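PDB 4OD7: Thiol:disulfide interchange protein from Proteus mirabilis, which probably catalyses dithiol-disulfide exchange in the periplasm, introducing disulfide bonds into newly exported proteins, including virulence factors. Local coordinates for residues 24-29 with 152-157; 50-55 with 181-186; 60-65 with 72-77; 77-82 with 130-135. The protein carries 1 engineered substitution. All coordinates share one frame; numbering follows the deposited sequence.

Interaction 1: 24-29 with 152-157; sequences VVEFFS and PAMVID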
# COMPACT_ATOMS: atom_id res chain seq x y z
N VAL A 24 9.35 3.08 6.20
CA VAL A 24 7.92 2.72 6.19
C VAL A 24 7.55 1.86 4.94
O VAL A 24 7.77 2.27 3.81
CB VAL A 24 7.01 3.97 6.22
CG1 VAL A 24 5.55 3.54 6.29
CG2 VAL A 24 7.32 4.85 7.42
N VAL A 25 6.99 0.66 5.16
CA VAL A 25 6.49 -0.17 4.07
C VAL A 25 4.98 -0.42 4.24
O VAL A 25 4.55 -1.04 5.21
CB VAL A 25 7.18 -1.53 3.98
CG1 VAL A 25 6.70 -2.26 2.72
CG2 VAL A 25 8.72 -1.37 3.97
N GLU A 26 4.22 0.05 3.26
CA GLU A 26 2.78 -0.10 3.13
C GLU A 26 2.45 -1.33 2.25
O GLU A 26 3.08 -1.55 1.23
CB GLU A 26 2.24 1.18 2.51
CG GLU A 26 2.42 2.45 3.33
CD GLU A 26 1.93 3.74 2.62
OE1 GLU A 26 1.16 3.69 1.67
OE2 GLU A 26 2.41 4.85 2.94
N PHE A 27 1.47 -2.14 2.67
CA PHE A 27 0.98 -3.28 1.91
C PHE A 27 -0.53 -3.13 1.65
O PHE A 27 -1.31 -2.91 2.58
CB PHE A 27 1.25 -4.55 2.69
CG PHE A 27 2.70 -4.84 2.90
CD1 PHE A 27 3.41 -5.60 2.01
CD2 PHE A 27 3.35 -4.38 4.03
CE1 PHE A 27 4.77 -5.86 2.24
CE2 PHE A 27 4.69 -4.64 4.25
CZ PHE A 27 5.39 -5.38 3.37
N PHE A 28 -0.94 -3.30 0.40
CA PHE A 28 -2.34 -3.11 0.04
C PHE A 28 -2.71 -3.98 -1.13
O PHE A 28 -1.86 -4.59 -1.76
CB PHE A 28 -2.59 -1.62 -0.29
CG PHE A 28 -2.20 -1.20 -1.70
CD1 PHE A 28 -3.17 -0.98 -2.68
CD2 PHE A 28 -0.86 -1.02 -2.04
CE1 PHE A 28 -2.80 -0.59 -3.95
CE2 PHE A 28 -0.51 -0.64 -3.31
CZ PHE A 28 -1.50 -0.41 -4.26
N SER A 29 -4.00 -4.02 -1.43
CA SER A 29 -4.53 -4.64 -2.61
C SER A 29 -5.64 -3.75 -3.20
O SER A 29 -6.47 -3.19 -2.47
CB SER A 29 -5.10 -6.04 -2.30
OG SER A 29 -5.72 -6.61 -3.44
N PRO A 152 -5.19 -3.66 4.66
CA PRO A 152 -3.98 -2.81 4.65
C PRO A 152 -3.00 -3.16 5.78
O PRO A 152 -3.42 -3.60 6.83
CB PRO A 152 -4.58 -1.42 4.83
CG PRO A 152 -5.85 -1.58 5.47
CD PRO A 152 -6.40 -2.87 4.99
N ALA A 153 -1.70 -3.02 5.56
CA ALA A 153 -0.73 -3.29 6.62
C ALA A 153 0.45 -2.35 6.47
O ALA A 153 0.76 -1.99 5.38
CB ALA A 153 -0.29 -4.72 6.55
N MET A 154 1.10 -1.95 7.57
CA MET A 154 2.26 -1.04 7.50
C MET A 154 3.30 -1.52 8.53
O MET A 154 2.95 -1.92 9.65
CB MET A 154 1.82 0.42 7.77
CG MET A 154 2.82 1.50 7.49
SD MET A 154 2.25 3.15 7.95
CE MET A 154 0.99 3.45 6.74
N VAL A 155 4.55 -1.61 8.12
CA VAL A 155 5.61 -2.06 9.01
C VAL A 155 6.68 -0.99 9.08
O VAL A 155 7.00 -0.38 8.06
CB VAL A 155 6.18 -3.38 8.57
CG1 VAL A 155 7.28 -3.82 9.54
CG2 VAL A 155 5.04 -4.39 8.51
N ILE A 156 7.19 -0.71 10.28
CA ILE A 156 8.13 0.39 10.43
C ILE A 156 9.51 -0.10 10.86
O ILE A 156 9.62 -0.93 11.73
CB ILE A 156 7.58 1.39 11.43
CG1 ILE A 156 6.29 1.97 10.84
CG2 ILE A 156 8.58 2.49 11.70
CD1 ILE A 156 5.47 2.73 11.80
N ASP A 157 10.55 0.42 10.20
CA ASP A 157 11.95 0.04 10.45
C ASP A 157 12.21 -1.46 10.33
O ASP A 157 13.21 -1.97 10.87
CB ASP A 157 12.38 0.56 11.81
CG ASP A 157 12.46 2.08 11.85
OD1 ASP A 157 12.77 2.68 10.79
OD2 ASP A 157 12.17 2.66 12.92
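Val25 O is gripped twice from the neighbouring strand: Val155 N donates a hydrogen bond to it at 3.0 Å, and the CA-H of Met154 approaches it as well, with CA 3.2 Å from Val25 O. This is an antiparallel pair of strands in the central sheet of the thioredoxin fold, 24-28 beside 153-156. The hydrogen-bonded pairs are Val25 with Val155 and Phe27 with Ala153. In the first, Val25 N returns a nearly straight bond to Val155 O (3.1 Å, 173° at the hydrogen). In the second, Ala153 N reaches Phe27 O at 3.0 Å, within the carbonyl plane.

Side chains alternate between the two faces of the sheet. Val25, Phe27, Ala153 and Val155 share one face, where the small Ala153 meets Phe27 through its methyl, CB to CB 4.2 Å, and the ring beyond reaches obliquely toward Val155, its CE2 4.3 Å from Val155 CG2. On the other face, Met154 suits a place between branched valine and charged glutamate because its thioether chain is flexible. The chain runs out past Val24, then bends at chi3 (-70°) to lay its methyl beside the Glu26 stem. The carboxylate of Glu26 goes on to a salt bridge with Arg60.

Pro152, just before the second strand and after a cis peptide bond, touches His34 and Cys35; it is the cis-proline that thioredoxin-fold oxidoreductases place beside the active-site motif, whose first cysteine is here the engineered Ser32. Toward the other end of the pair, Val24 CG1 packs 3.6 Å from Met154 CG.

Interaction 2: 50-55 with 181-186; sequences KNVPEN and DVVNQL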
# COMPACT_ATOMS: atom_id res chain seq x y z
N LYS A 50 2.46 12.66 4.51
CA LYS A 50 2.61 14.11 4.65
C LYS A 50 3.28 14.57 5.96
O LYS A 50 3.72 15.72 6.07
CB LYS A 50 1.24 14.78 4.54
CG LYS A 50 0.73 14.93 3.13
CD LYS A 50 -0.62 15.66 3.08
CE LYS A 50 -0.72 16.57 1.87
NZ LYS A 50 -2.07 17.17 1.75
N ASN A 51 3.28 13.70 6.98
CA ASN A 51 3.65 14.11 8.32
C ASN A 51 4.95 13.50 8.84
O ASN A 51 5.43 13.87 9.86
CB ASN A 51 2.51 13.76 9.27
CG ASN A 51 1.33 14.71 9.14
OD1 ASN A 51 1.49 15.87 8.77
ND2 ASN A 51 0.15 14.23 9.46
N VAL A 52 5.52 12.56 8.11
CA VAL A 52 6.79 11.95 8.51
C VAL A 52 7.94 12.95 8.35
O VAL A 52 7.80 13.97 7.68
CB VAL A 52 7.08 10.65 7.71
CG1 VAL A 52 6.17 9.54 8.16
CG2 VAL A 52 6.98 10.89 6.20
N PRO A 53 9.07 12.70 9.03
CA PRO A 53 10.25 13.54 8.85
C PRO A 53 10.70 13.60 7.38
O PRO A 53 10.52 12.62 6.66
CB PRO A 53 11.30 12.83 9.69
CG PRO A 53 10.59 12.06 10.63
CD PRO A 53 9.36 11.60 9.96
N GLU A 54 11.33 14.69 6.98
CA GLU A 54 11.85 14.83 5.62
C GLU A 54 12.90 13.76 5.38
O GLU A 54 13.58 13.37 6.31
N ASN A 55 12.97 13.25 4.15
CA ASN A 55 13.90 12.18 3.75
C ASN A 55 13.55 10.80 4.29
O ASN A 55 14.32 9.85 4.14
CB ASN A 55 15.34 12.44 4.27
CG ASN A 55 16.05 13.53 3.55
OD1 ASN A 55 16.00 13.63 2.34
ND2 ASN A 55 16.77 14.35 4.32
N ASP A 181 0.28 10.20 14.04
CA ASP A 181 0.91 10.49 15.31
C ASP A 181 1.73 9.29 15.81
O ASP A 181 2.88 9.44 16.19
CB ASP A 181 -0.18 10.85 16.31
CG ASP A 181 0.28 11.77 17.41
OD1 ASP A 181 1.33 12.44 17.28
OD2 ASP A 181 -0.46 11.82 18.42
N VAL A 182 1.13 8.09 15.82
CA VAL A 182 1.81 6.86 16.26
C VAL A 182 3.05 6.49 15.43
O VAL A 182 4.05 6.03 15.97
CB VAL A 182 0.84 5.66 16.29
CG1 VAL A 182 1.53 4.37 16.67
CG2 VAL A 182 -0.25 5.95 17.29
N VAL A 183 2.95 6.63 14.10
CA VAL A 183 4.05 6.29 13.19
C VAL A 183 5.31 7.08 13.48
O VAL A 183 6.39 6.52 13.58
CB VAL A 183 3.66 6.50 11.74
CG1 VAL A 183 4.87 6.33 10.81
CG2 VAL A 183 2.57 5.52 11.39
N ASN A 184 5.14 8.39 13.61
CA ASN A 184 6.24 9.31 13.85
C ASN A 184 6.92 9.01 15.19
O ASN A 184 8.13 9.23 15.36
CB ASN A 184 5.73 10.75 13.86
CG ASN A 184 5.36 11.27 12.50
OD1 ASN A 184 5.59 10.63 11.49
ND2 ASN A 184 4.76 12.44 12.48
N GLN A 185 6.16 8.45 16.14
CA GLN A 185 6.72 8.07 17.42
C GLN A 185 7.53 6.80 17.27
O GLN A 185 8.57 6.65 17.89
CB GLN A 185 5.62 7.88 18.48
N LEU A 186 7.07 5.89 16.43
CA LEU A 186 7.84 4.70 16.15
C LEU A 186 9.05 5.01 15.31
O LEU A 186 10.02 4.24 15.26
CB LEU A 186 6.98 3.72 15.39
CG LEU A 186 5.97 2.96 16.23
CD1 LEU A 186 4.80 2.59 15.36
CD2 LEU A 186 6.63 1.73 16.77
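A small surface contact, part polar and part apolar, ties the turn that follows helix 44-51 to helix 172-187 near the carboxy terminus of this thioredoxin-fold protein. Asn184 carries most of it. Its CG lies beside its own backbone N (chi1 -73°), which swings the amide off the helix toward the turn, and ND2 then donates to Asn51 O at 3.1 Å. The bond is bent, 137° at the hydrogen, and the donor stands above the plane of the carbonyl instead of on a lone pair. Asparagine suits the place because its short amide can give a hydrogen to a nearby backbone carbonyl.

The amide oxygen, OD1, rests against carbon: Val52 CA is 3.5 Å from Asn184 OD1, and Val52 CG1 is 3.6 Å from that same oxygen. The Val52 and Asn184 side chains cross at about a right angle, and Val52 CG1 continues inward to Val183 CG1, 4.4 Å away. Asn51 has its own polar partner, with ND2 bonded to the hydroxyl of Ser180.

Val52 and Pro53 also rest on Leu187, while Val183 and Leu186 turn inward to Ile156 of strand 153-156. Helices 44-51 and 172-187 both pack on the sheet face that bears Glu26, Met154 and Ile156, and this contact joins them at its margin.

Interaction 3: 60-65 with 72-77; sequences RYHVDF and EMTRAW. With SCN (thiocyanate ion), chain G.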
# COMPACT_ATOMS: atom_id res chain seq x y z
N ARG A 60 5.39 1.48 -0.90
CA ARG A 60 3.99 1.01 -0.96
C ARG A 60 3.98 -0.14 -1.91
O ARG A 60 4.22 0.07 -3.08
CB ARG A 60 3.07 2.12 -1.42
CG ARG A 60 1.62 1.78 -1.48
CD ARG A 60 0.81 3.02 -1.74
NE ARG A 60 -0.60 2.76 -2.05
CZ ARG A 60 -1.53 2.50 -1.15
NH1 ARG A 60 -1.23 2.42 0.12
NH2 ARG A 60 -2.77 2.27 -1.49
N TYR A 61 3.69 -1.34 -1.41
CA TYR A 61 3.72 -2.58 -2.18
C TYR A 61 2.34 -3.19 -2.32
O TYR A 61 1.55 -3.16 -1.39
CB TYR A 61 4.64 -3.58 -1.51
CG TYR A 61 6.11 -3.14 -1.43
CD1 TYR A 61 6.67 -2.27 -2.36
CD2 TYR A 61 6.93 -3.61 -0.39
CE1 TYR A 61 8.02 -1.89 -2.25
CE2 TYR A 61 8.25 -3.24 -0.28
CZ TYR A 61 8.78 -2.38 -1.18
OH TYR A 61 10.11 -2.05 -1.01
N HIS A 62 2.07 -3.75 -3.50
CA HIS A 62 0.82 -4.44 -3.78
C HIS A 62 0.99 -5.96 -3.53
O HIS A 62 2.10 -6.55 -3.70
CB HIS A 62 0.38 -4.19 -5.22
CG HIS A 62 -1.00 -4.68 -5.51
ND1 HIS A 62 -1.27 -5.98 -5.88
CD2 HIS A 62 -2.19 -4.04 -5.52
CE1 HIS A 62 -2.57 -6.12 -6.09
NE2 HIS A 62 -3.15 -4.96 -5.88
N VAL A 63 -0.09 -6.57 -3.04
CA VAL A 63 -0.06 -7.98 -2.73
C VAL A 63 -0.75 -8.82 -3.82
O VAL A 63 -1.70 -8.40 -4.43
CB VAL A 63 -0.72 -8.24 -1.35
CG1 VAL A 63 -0.06 -7.41 -0.22
CG2 VAL A 63 -2.23 -8.01 -1.41
N ASP A 64 -0.28 -10.04 -4.01
CA ASP A 64 -0.78 -10.91 -5.06
C ASP A 64 -1.97 -11.69 -4.63
O ASP A 64 -2.69 -12.21 -5.48
CB ASP A 64 0.27 -11.93 -5.49
CG ASP A 64 1.44 -11.33 -6.23
OD1 ASP A 64 1.48 -10.12 -6.54
OD2 ASP A 64 2.38 -12.11 -6.44
N PHE A 65 -2.17 -11.80 -3.32
CA PHE A 65 -3.00 -12.88 -2.79
C PHE A 65 -4.50 -12.59 -2.73
O PHE A 65 -5.27 -13.48 -2.41
CB PHE A 65 -2.50 -13.35 -1.39
CG PHE A 65 -2.37 -12.27 -0.33
CD1 PHE A 65 -3.45 -11.81 0.37
CD2 PHE A 65 -1.13 -11.79 0.01
CE1 PHE A 65 -3.31 -10.86 1.34
CE2 PHE A 65 -0.99 -10.83 0.98
CZ PHE A 65 -2.08 -10.38 1.65
N GLU A 72 -1.43 -9.77 -11.44
CA GLU A 72 -1.44 -8.89 -12.58
C GLU A 72 -1.57 -7.48 -12.09
O GLU A 72 -1.09 -6.56 -12.74
CB GLU A 72 -2.52 -9.28 -13.59
CG GLU A 72 -2.13 -10.57 -14.25
CD GLU A 72 -2.45 -11.83 -13.46
OE1 GLU A 72 -2.97 -11.77 -12.35
OE2 GLU A 72 -2.00 -12.88 -13.88
N MET A 73 -2.25 -7.30 -10.95
CA MET A 73 -2.44 -6.00 -10.37
C MET A 73 -1.22 -5.54 -9.65
O MET A 73 -0.94 -4.34 -9.57
CB MET A 73 -3.67 -6.01 -9.45
CG MET A 73 -4.98 -6.06 -10.28
SD MET A 73 -5.35 -4.71 -11.38
CE MET A 73 -5.62 -3.41 -10.21
N THR A 74 -0.45 -6.48 -9.14
CA THR A 74 0.85 -6.15 -8.57
C THR A 74 1.80 -5.61 -9.62
O THR A 74 2.51 -4.66 -9.35
CB THR A 74 1.47 -7.37 -7.90
OG1 THR A 74 0.67 -7.74 -6.79
CG2 THR A 74 2.89 -7.13 -7.45
N ARG A 75 1.79 -6.19 -10.82
CA ARG A 75 2.58 -5.66 -11.94
C ARG A 75 2.09 -4.27 -12.38
O ARG A 75 2.89 -3.41 -12.62
CB ARG A 75 2.58 -6.63 -13.11
CG ARG A 75 3.46 -6.18 -14.30
CD ARG A 75 3.67 -7.37 -15.25
NE ARG A 75 4.52 -8.41 -14.67
CZ ARG A 75 5.84 -8.42 -14.70
NH1 ARG A 75 6.52 -7.46 -15.30
NH2 ARG A 75 6.48 -9.41 -14.13
N ALA A 76 0.77 -4.07 -12.42
CA ALA A 76 0.15 -2.77 -12.70
C ALA A 76 0.69 -1.73 -11.74
O ALA A 76 0.99 -0.61 -12.12
CB ALA A 76 -1.36 -2.86 -12.57
N TRP A 77 0.77 -2.08 -10.47
CA TRP A 77 1.22 -1.12 -9.50
C TRP A 77 2.70 -0.81 -9.74
O TRP A 77 3.12 0.33 -9.62
CB TRP A 77 1.00 -1.62 -8.08
CG TRP A 77 1.40 -0.61 -7.02
CD1 TRP A 77 2.31 -0.78 -6.05
CD2 TRP A 77 0.89 0.72 -6.85
NE1 TRP A 77 2.41 0.33 -5.28
CE2 TRP A 77 1.54 1.27 -5.75
CE3 TRP A 77 -0.06 1.49 -7.52
CZ2 TRP A 77 1.27 2.57 -5.29
CZ3 TRP A 77 -0.34 2.78 -7.05
CH2 TRP A 77 0.33 3.30 -5.96
S SCN G . -0.76 0.34 4.62
C SCN G . -1.88 1.10 3.53
N SCN G . -2.73 1.54 2.82
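Thr74 OG1 is held by three groups: it takes a hydrogen from His62 ND1 at 2.8 Å, makes a short bond of 2.5 Å to Asp64 OD1, and is also hydrogen-bonded to Gly70 O of its own helix. The first two bonds join the end of strand 58-62, an edge strand of the thioredoxin fold's sheet, and the loop after it to helix 70-83, which in the DsbA family belongs to the helical insertion. Threonine suits the spot because one hydroxyl can both accept and donate. His62 CG is anti to the backbone N (chi1 -171°), which carries the imidazole across to the helix. There Met73 crosses it obliquely, with the CB of Met73 3.5 Å from His62 CE1 and the Met73 carbonyl carbon over one face, toward the rim.

One turn further on, Trp77 adds a second polar link. Its NE1 donates to Arg60 O at 2.9 Å; the oxygen lies in the indole plane, although the donor stands well above the plane of the carbonyl. The benzo side of the indole meets the extended Arg60 chain, whose CD is 3.6 Å from Trp77 CZ2, and the guanidinium is turned 81° from the indole.

A second shell fixes these groups. His62 NE2 is bonded to Phe30 N, so both ring nitrogens are engaged and the imidazole's rotation is set. Phe28 meets Trp77 and His62 edge-to-face and makes a cation-pi contact with Arg60, which is also salt-bridged to Glu26. In the plane of the guanidinium, Arg60 NH1 further donates to the nitrogen of a thiocyanate ion, probably from the crystallisation liquor, at 3.2 Å.

Interaction 4: 77-82 with 130-135; sequences WAVAIA and FVVNSL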
# COMPACT_ATOMS: atom_id res chain seq x y z
N TRP A 77 0.77 -2.08 -10.47
CA TRP A 77 1.22 -1.12 -9.50
C TRP A 77 2.70 -0.81 -9.74
O TRP A 77 3.12 0.33 -9.62
CB TRP A 77 1.00 -1.62 -8.08
CG TRP A 77 1.40 -0.61 -7.02
CD1 TRP A 77 2.31 -0.78 -6.05
CD2 TRP A 77 0.89 0.72 -6.85
NE1 TRP A 77 2.41 0.33 -5.28
CE2 TRP A 77 1.54 1.27 -5.75
CE3 TRP A 77 -0.06 1.49 -7.52
CZ2 TRP A 77 1.27 2.57 -5.29
CZ3 TRP A 77 -0.34 2.78 -7.05
CH2 TRP A 77 0.33 3.30 -5.96
N ALA A 78 3.49 -1.83 -10.07
CA ALA A 78 4.89 -1.62 -10.48
C ALA A 78 4.99 -0.66 -11.70
O ALA A 78 5.92 0.09 -11.79
CB ALA A 78 5.57 -2.94 -10.78
N VAL A 79 4.11 -0.81 -12.68
CA VAL A 79 4.07 0.10 -13.83
C VAL A 79 3.76 1.52 -13.35
O VAL A 79 4.35 2.49 -13.83
CB VAL A 79 3.06 -0.37 -14.88
CG1 VAL A 79 2.88 0.70 -15.98
CG2 VAL A 79 3.52 -1.68 -15.49
N ALA A 80 2.81 1.64 -12.42
CA ALA A 80 2.41 2.94 -11.93
C ALA A 80 3.59 3.65 -11.27
O ALA A 80 3.76 4.87 -11.42
CB ALA A 80 1.28 2.81 -10.96
N ILE A 81 4.37 2.88 -10.49
CA ILE A 81 5.58 3.37 -9.83
C ILE A 81 6.60 3.76 -10.88
O ILE A 81 7.19 4.83 -10.78
CB ILE A 81 6.18 2.35 -8.88
CG1 ILE A 81 5.18 2.11 -7.73
CG2 ILE A 81 7.53 2.82 -8.35
CD1 ILE A 81 5.51 0.93 -6.92
N ALA A 82 6.84 2.88 -11.85
CA ALA A 82 7.84 3.14 -12.86
C ALA A 82 7.54 4.40 -13.69
O ALA A 82 8.47 5.12 -14.10
CB ALA A 82 8.00 1.92 -13.79
N PHE A 130 12.77 -4.49 -17.36
CA PHE A 130 13.62 -4.88 -16.25
C PHE A 130 13.23 -4.13 -15.01
O PHE A 130 13.19 -4.69 -13.94
CB PHE A 130 15.10 -4.60 -16.59
CG PHE A 130 16.04 -4.81 -15.45
CD1 PHE A 130 16.70 -6.00 -15.28
CD2 PHE A 130 16.24 -3.83 -14.51
CE1 PHE A 130 17.55 -6.19 -14.24
CE2 PHE A 130 17.09 -4.02 -13.48
CZ PHE A 130 17.74 -5.20 -13.34
N VAL A 131 13.00 -2.84 -15.13
CA VAL A 131 12.65 -2.05 -13.95
C VAL A 131 11.31 -2.53 -13.31
O VAL A 131 11.16 -2.58 -12.11
CB VAL A 131 12.61 -0.58 -14.26
CG1 VAL A 131 11.86 -0.32 -15.48
CG2 VAL A 131 12.02 0.20 -13.14
N VAL A 132 10.33 -2.82 -14.14
CA VAL A 132 9.03 -3.23 -13.67
C VAL A 132 9.19 -4.65 -13.14
O VAL A 132 8.67 -4.98 -12.10
CB VAL A 132 7.99 -3.09 -14.77
CG1 VAL A 132 6.73 -3.87 -14.47
CG2 VAL A 132 7.66 -1.62 -14.92
N ASN A 133 9.96 -5.48 -13.84
CA ASN A 133 10.26 -6.81 -13.32
C ASN A 133 10.92 -6.78 -11.93
O ASN A 133 10.49 -7.48 -11.03
CB ASN A 133 11.16 -7.55 -14.30
CG ASN A 133 10.48 -7.85 -15.62
OD1 ASN A 133 9.25 -7.91 -15.73
ND2 ASN A 133 11.28 -8.02 -16.65
N SER A 134 11.87 -5.88 -11.73
CA SER A 134 12.53 -5.71 -10.44
C SER A 134 11.57 -5.25 -9.37
O SER A 134 11.61 -5.75 -8.26
CB SER A 134 13.64 -4.67 -10.55
OG SER A 134 14.62 -5.12 -11.45
N LEU A 135 10.69 -4.32 -9.71
CA LEU A 135 9.67 -3.85 -8.76
C LEU A 135 8.70 -4.96 -8.37
O LEU A 135 8.21 -5.01 -7.25
CB LEU A 135 8.85 -2.68 -9.34
CG LEU A 135 9.58 -1.36 -9.41
CD1 LEU A 135 8.82 -0.42 -10.30
CD2 LEU A 135 9.75 -0.73 -8.06
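Ala78 lies where segments 77-82 and 130-135 come nearest, its CA 5.5 Å from that of Val132. Its methyl fits between two residues of the second helix: Ala78 CB is 3.6 Å from Leu135 CB and 4.0 Å from Val132 CG1. Alanine suits this place: its single methyl lets the two backbones approach closely, the short axes coming within 8.8 Å at an angle of 124°.

Val79 starts off pointing away, yet its CG2, beside the backbone N, still reaches Val132 CG1 at 4.0 Å. Ile81 follows with its beta-branch: CG2 meets the two methyls of Leu135 at the more exposed margin. Ala82, one turn beyond Ala78, closes the row, its CB 3.7 Å from Val132 CG2. Val132 therefore spreads its methyls among Ala78, Val79 and Ala82, and Leu135 extends CD1 over the backbone to within 3.3 Å of Ala78 O.

Ala78 also touches Val136 and Gln139 further along the second helix. No hydrogen bond crosses between 77-82 and 130-135, so at this crossing the two helices are held by the fit of apolar side chains and the burial of their surface.

In the fold
Interactions 1 and 3 are buried and meet in the same sheet, where strands 24-28 and 58-62 are neighbours: Glu26 O probably accepts from Tyr61 N, and Phe28 O from Val63 N. Interaction 1 relies on regular backbone bonds, interaction 3 on polar side chains, most of them buried, joining strand to helix. Interaction 4 continues along helix 70-83 through the shared Trp77 but is purely apolar and only partly buried; Arg75 NH1, probably bonded to Asn133 OD1, joins its second helix to interaction 3. Interaction 2 lies at the surface, about 25 Å from interaction 3 between centres, yet touches interaction 1 on one face of the sheet.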